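Local coordinates for protein peptide synthetase, module 7 (Actinoplanes teichomyceticus, PDB 4TX3) that probably serves as the condensation-like X domain of teicoplanin synthesis, recruiting cytochrome P450 oxygenases to the peptide held on the synthetase, at residues B[365-370]-B[403-408]; B[242-247]-B[412-417]. All coordinates share one frame; numbering follows the deposited sequence.

Contact 1. Residues B[365-370]-B[403-408]; sequences LQVREE and LTERRN
Gln366 O and Leu403 N open the backbone pairing with a nearly straight bond of 2.7 Å. Arg368 then gives its N to Leu403 O and takes Glu405 N on its own O, both at 2.9 Å, so one residue of strand 363-369 is held through both polar backbone atoms. The bridges Val367-Leu403 and Arg368-Thr404 are parallel and attach 363-369, an outermost strand within this chain of a mixed four-stranded sheet of the condensation-type fold, to strand 399-407. Val367 CG2 packs on Leu403 CB at 4.2 Å, and on the same face helix 261-278 touches Leu403 through Val265. On the other face Arg368 and Thr404 run side by side. Thr404 keeps OG1 beside its backbone N (chi1 -61°), which turns CG2 over one face of the Arg368 guanidinium near its rim.

Charges gather around Glu369 and Glu370. Glu369 OE2 meets the edge of the Arg407 guanidinium, the two planes only 4° apart; the salt bridge to NE is modelled at 2.4 Å, a doubtful length. Glu405 OE1 lies 3.4 Å from Glu369 OE1, a like-charge approach that would probably be unfavourable without Arg407, whose own link to Glu405 is long, while Glu405 OE2 is bonded to His247. Glu370 stretches across Arg406 to take Arg407 N weakly on OE1 (3.0 Å); its ion pair with Arg406 is long, and Arg406 also pairs with Glu417.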
loop_
_atom_site.group_PDB
_atom_site.type_symbol
_atom_site.label_atom_id
_atom_site.label_comp_id
_atom_site.label_asym_id
_atom_site.label_seq_id
_atom_site.Cartn_x
_atom_site.Cartn_y
_atom_site.Cartn_z
ATOM N N LEU B 365 1.141 -6.092 23.514
ATOM C CA LEU B 365 1.912 -4.954 23.032
ATOM C C LEU B 365 1.928 -4.860 21.511
ATOM O O LEU B 365 2.235 -5.815 20.811
ATOM C CB LEU B 365 3.343 -5.009 23.556
ATOM C CG LEU B 365 4.310 -3.953 23.012
ATOM C CD1 LEU B 365 3.812 -2.562 23.304
ATOM C CD2 LEU B 365 5.671 -4.152 23.617
ATOM N N GLN B 366 1.587 -3.678 21.018
ATOM C CA GLN B 366 1.571 -3.382 19.594
ATOM C C GLN B 366 2.444 -2.148 19.337
ATOM O O GLN B 366 2.196 -1.090 19.894
ATOM C CB GLN B 366 0.131 -3.137 19.135
ATOM C CG GLN B 366 -0.261 -3.811 17.848
ATOM C CD GLN B 366 -0.327 -5.323 17.960
ATOM O OE1 GLN B 366 -0.621 -5.896 19.026
ATOM N NE2 GLN B 366 -0.039 -5.983 16.854
ATOM N N VAL B 367 3.483 -2.293 18.533
ATOM C CA VAL B 367 4.326 -1.174 18.166
ATOM C C VAL B 367 4.377 -1.101 16.662
ATOM O O VAL B 367 5.114 -1.849 16.038
ATOM C CB VAL B 367 5.759 -1.305 18.719
ATOM C CG1 VAL B 367 6.646 -0.190 18.163
ATOM C CG2 VAL B 367 5.760 -1.271 20.239
ATOM N N ARG B 368 3.582 -0.215 16.073
ATOM C CA ARG B 368 3.491 -0.144 14.615
ATOM C C ARG B 368 4.125 1.133 14.062
ATOM O O ARG B 368 4.343 2.112 14.789
ATOM C CB ARG B 368 2.028 -0.223 14.168
ATOM C CG ARG B 368 1.274 1.073 14.408
ATOM C CD ARG B 368 -0.132 1.060 13.840
ATOM N NE ARG B 368 -0.671 2.414 13.759
ATOM C CZ ARG B 368 -0.577 3.192 12.682
ATOM N NH1 ARG B 368 0.033 2.739 11.590
ATOM N NH2 ARG B 368 -1.094 4.419 12.692
ATOM N N GLU B 369 4.412 1.119 12.765
ATOM C CA GLU B 369 4.890 2.314 12.065
ATOM C C GLU B 369 3.746 3.260 11.697
ATOM O O GLU B 369 2.585 2.851 11.690
ATOM C CB GLU B 369 5.655 1.920 10.804
ATOM C CG GLU B 369 6.919 2.715 10.615
ATOM C CD GLU B 369 8.020 2.210 11.502
ATOM O OE1 GLU B 369 7.864 1.089 12.026
ATOM O OE2 GLU B 369 9.034 2.922 11.679
ATOM N N GLU B 370 4.086 4.520 11.415
ATOM C CA GLU B 370 3.154 5.508 10.861
ATOM C C GLU B 370 2.434 4.924 9.673
ATOM O O GLU B 370 2.974 4.028 9.034
ATOM C CB GLU B 370 3.900 6.747 10.395
ATOM C CG GLU B 370 3.784 7.950 11.266
ATOM C CD GLU B 370 4.865 8.949 10.931
ATOM O OE1 GLU B 370 5.859 8.538 10.275
ATOM O OE2 GLU B 370 4.722 10.133 11.323
ATOM N N LEU B 403 1.230 1.418 20.475
ATOM C CA LEU B 403 2.206 2.477 20.265
ATOM C C LEU B 403 2.536 2.633 18.796
ATOM O O LEU B 403 2.727 1.631 18.089
ATOM C CB LEU B 403 3.501 2.199 21.036
ATOM C CG LEU B 403 3.461 1.831 22.521
ATOM C CD1 LEU B 403 4.870 1.889 23.062
ATOM C CD2 LEU B 403 2.547 2.742 23.308
ATOM N N THR B 404 2.629 3.888 18.355
ATOM C CA THR B 404 2.997 4.228 16.983
ATOM C C THR B 404 4.298 5.023 16.923
ATOM O O THR B 404 4.400 6.082 17.531
ATOM C CB THR B 404 1.905 5.061 16.296
ATOM O OG1 THR B 404 0.691 4.311 16.254
ATOM C CG2 THR B 404 2.319 5.440 14.869
ATOM N N GLU B 405 5.278 4.513 16.178
ATOM C CA GLU B 405 6.507 5.251 15.885
ATOM C C GLU B 405 6.262 6.349 14.859
ATOM O O GLU B 405 5.866 6.051 13.734
ATOM C CB GLU B 405 7.596 4.311 15.348
ATOM C CG GLU B 405 8.209 3.326 16.347
ATOM C CD GLU B 405 9.521 2.729 15.827
ATOM O OE1 GLU B 405 9.468 1.815 14.970
ATOM O OE2 GLU B 405 10.610 3.190 16.260
ATOM N N ARG B 406 6.492 7.607 15.239
ATOM C CA ARG B 406 6.486 8.719 14.284
ATOM C C ARG B 406 7.850 8.836 13.619
ATOM O O ARG B 406 8.870 8.513 14.225
ATOM C CB ARG B 406 6.158 10.055 14.961
ATOM C CG ARG B 406 4.767 10.178 15.544
ATOM C CD ARG B 406 3.745 9.958 14.484
ATOM N NE ARG B 406 2.394 10.085 15.002
ATOM C CZ ARG B 406 1.312 9.738 14.315
ATOM N NH1 ARG B 406 1.440 9.241 13.087
ATOM N NH2 ARG B 406 0.108 9.876 14.859
ATOM N N ARG B 407 7.869 9.318 12.380
ATOM C CA ARG B 407 9.130 9.623 11.704
ATOM C C ARG B 407 9.074 10.948 10.956
ATOM O O ARG B 407 8.009 11.376 10.491
ATOM C CB ARG B 407 9.512 8.498 10.746
ATOM C CG ARG B 407 9.827 7.220 11.478
ATOM C CD ARG B 407 10.088 6.072 10.541
ATOM N NE ARG B 407 10.426 4.882 11.302
ATOM C CZ ARG B 407 11.586 4.712 11.924
ATOM N NH1 ARG B 407 12.516 5.665 11.871
ATOM N NH2 ARG B 407 11.816 3.593 12.597
ATOM N N ASN B 408 10.224 11.602 10.849
ATOM C CA ASN B 408 10.282 12.860 10.133
ATOM C C ASN B 408 10.488 12.581 8.648
ATOM O O ASN B 408 10.330 11.442 8.201
ATOM C CB ASN B 408 11.373 13.785 10.711
ATOM C CG ASN B 408 12.799 13.218 10.586
ATOM O OD1 ASN B 408 13.114 12.436 9.691
ATOM N ND2 ASN B 408 13.670 13.648 11.482
#

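Contact 2. Residues B[242-247]-B[412-417]; sequences LDAGPH and DEDGIE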
loop_
_atom_site.group_PDB
_atom_site.type_symbol
_atom_site.label_atom_id
_atom_site.label_comp_id
_atom_site.label_asym_id
_atom_site.label_seq_id
_atom_site.Cartn_x
_atom_site.Cartn_y
_atom_site.Cartn_z
ATOM N N LEU B 242 6.241 9.171 24.248
ATOM C CA LEU B 242 7.695 9.204 24.419
ATOM C C LEU B 242 8.297 10.245 23.476
ATOM O O LEU B 242 8.073 10.176 22.264
ATOM C CB LEU B 242 8.310 7.831 24.129
ATOM C CG LEU B 242 9.834 7.765 24.198
ATOM C CD1 LEU B 242 10.334 8.016 25.640
ATOM C CD2 LEU B 242 10.317 6.429 23.670
ATOM N N ASP B 243 9.052 11.207 24.010
ATOM C CA ASP B 243 9.535 12.340 23.202
ATOM C C ASP B 243 10.539 11.878 22.140
ATOM O O ASP B 243 11.038 10.758 22.209
ATOM C CB ASP B 243 10.163 13.422 24.098
ATOM C CG ASP B 243 9.125 14.220 24.876
ATOM O OD1 ASP B 243 7.969 14.331 24.404
ATOM O OD2 ASP B 243 9.459 14.742 25.965
ATOM N N ALA B 244 10.842 12.748 21.177
ATOM C CA ALA B 244 11.643 12.386 20.009
ATOM C C ALA B 244 13.085 12.006 20.355
ATOM O O ALA B 244 13.617 11.013 19.850
ATOM C CB ALA B 244 11.631 13.543 18.994
ATOM N N GLY B 245 13.720 12.814 21.198
ATOM C CA GLY B 245 15.079 12.552 21.646
ATOM C C GLY B 245 15.292 11.168 22.254
ATOM O O GLY B 245 16.125 10.402 21.764
ATOM N N PRO B 246 14.553 10.844 23.331
ATOM C CA PRO B 246 14.594 9.500 23.911
ATOM C C PRO B 246 14.250 8.423 22.884
ATOM O O PRO B 246 14.903 7.376 22.847
ATOM C CB PRO B 246 13.532 9.554 25.005
ATOM C CG PRO B 246 13.390 10.972 25.333
ATOM C CD PRO B 246 13.629 11.722 24.063
ATOM N N HIS B 247 13.237 8.679 22.060
ATOM C CA HIS B 247 12.887 7.764 20.986
ATOM C C HIS B 247 14.120 7.471 20.110
ATOM O O HIS B 247 14.383 6.321 19.764
ATOM C CB HIS B 247 11.735 8.336 20.157
ATOM C CG HIS B 247 11.280 7.445 19.037
ATOM N ND1 HIS B 247 10.348 7.840 18.107
ATOM C CD2 HIS B 247 11.631 6.176 18.703
ATOM C CE1 HIS B 247 10.138 6.856 17.247
ATOM N NE2 HIS B 247 10.905 5.841 17.585
ATOM N N ASP B 412 13.703 9.677 10.074
ATOM C CA ASP B 412 14.263 9.585 11.423
ATOM C C ASP B 412 13.200 9.586 12.529
ATOM O O ASP B 412 12.150 10.237 12.408
ATOM C CB ASP B 412 15.255 10.727 11.659
ATOM C CG ASP B 412 16.530 10.566 10.838
ATOM O OD1 ASP B 412 16.699 9.488 10.228
ATOM O OD2 ASP B 412 17.360 11.502 10.797
ATOM N N GLU B 413 13.492 8.829 13.587
ATOM C CA GLU B 413 12.694 8.765 14.803
ATOM C C GLU B 413 12.246 10.135 15.323
ATOM O O GLU B 413 13.073 11.009 15.613
ATOM C CB GLU B 413 13.488 8.052 15.897
ATOM C CG GLU B 413 13.572 6.532 15.759
ATOM C CD GLU B 413 14.635 6.057 14.772
ATOM O OE1 GLU B 413 15.587 6.811 14.457
ATOM O OE2 GLU B 413 14.514 4.907 14.311
ATOM N N ASP B 414 10.935 10.312 15.465
ATOM C CA ASP B 414 10.394 11.600 15.863
ATOM C C ASP B 414 9.340 11.516 16.982
ATOM O O ASP B 414 8.415 12.317 17.030
ATOM C CB ASP B 414 9.800 12.294 14.640
ATOM C CG ASP B 414 9.819 13.797 14.772
ATOM O OD1 ASP B 414 10.874 14.346 15.177
ATOM O OD2 ASP B 414 8.781 14.425 14.486
ATOM N N GLY B 415 9.493 10.550 17.887
ATOM C CA GLY B 415 8.580 10.383 19.009
ATOM C C GLY B 415 7.708 9.137 18.916
ATOM O O GLY B 415 7.327 8.708 17.821
ATOM N N ILE B 416 7.386 8.535 20.059
ATOM C CA ILE B 416 6.392 7.469 20.047
ATOM C C ILE B 416 5.101 7.938 20.707
ATOM O O ILE B 416 5.108 8.488 21.804
ATOM C CB ILE B 416 6.887 6.202 20.739
ATOM C CG1 ILE B 416 8.200 5.726 20.107
ATOM C CG2 ILE B 416 5.819 5.125 20.649
ATOM C CD1 ILE B 416 8.817 4.491 20.782
ATOM N N GLU B 417 3.996 7.719 20.007
ATOM C CA GLU B 417 2.679 8.202 20.396
ATOM C C GLU B 417 1.751 6.995 20.555
ATOM O O GLU B 417 1.864 6.016 19.813
ATOM C CB GLU B 417 2.168 9.185 19.334
ATOM C CG GLU B 417 0.724 9.659 19.450
ATOM C CD GLU B 417 0.404 10.799 18.452
ATOM O OE1 GLU B 417 0.717 10.653 17.240
ATOM O OE2 GLU B 417 -0.147 11.851 18.883
#
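Leu242 and Ile416 form an antiparallel, hydrogen-bonded pair where edge strand 235-242 gives way to helix 244-255. Leu242 N reaches Ile416 O and Ile416 N reaches Leu242 O, each at 2.8 Å and in the carbonyl plane. The two side chains run alongside each other, with Leu242 CD2 3.8 Å from Ile416 CD1. Beyond this pair the first helical turn lies against strand 413-423: Ala244 CB rests on Asp414 C, and Gly415, at backbone angles that a side chain would not tolerate, brings CA close to Leu242 O and N close to Ala244 CA.

His247, with CG anti to the backbone N (chi1 -179°), places its ring between two aliphatic groups. Ile416 CG1 sits over the centre of one face, 3.5 Å from the ring centroid, and Glu413 CG covers the opposite face nearer the rim, both as CH-pi contacts. At the ring edge ND1 takes a weak bond from Gly415 N (2.9 Å), while NE2 is bonded to Glu405. A leucine here would probably leave Glu405 OE2 without its ring partner and Gly415 N without its weak acceptor. Glu413 bends at chi2 (81°), carrying its carboxylate away toward a weak, long ion pair with Arg407.

The two contacts lie with their centres about 10 Å apart in one four-stranded sheet, ordered 235-242, 413-423, 399-407, 363-369. Contact 2 joins the end of strand 235-242 and the start of helix 244-255 to strand 413-423, and contact 1 joins the last two strands; the antiparallel neighbours 399-407 and 413-423, consecutive in the chain, bridge them. In sequence, 242-247 comes first and 412-417 last, with both segments of contact 1 between. Thr404 N approaches Glu417 O at 2.7 Å, a probable hydrogen bond, and Arg406 NH2 meets Glu417 OE1 at 2.6 Å in a salt bridge. Chain parts distant in sequence thus become one continuous sheet in the condensation-type domain.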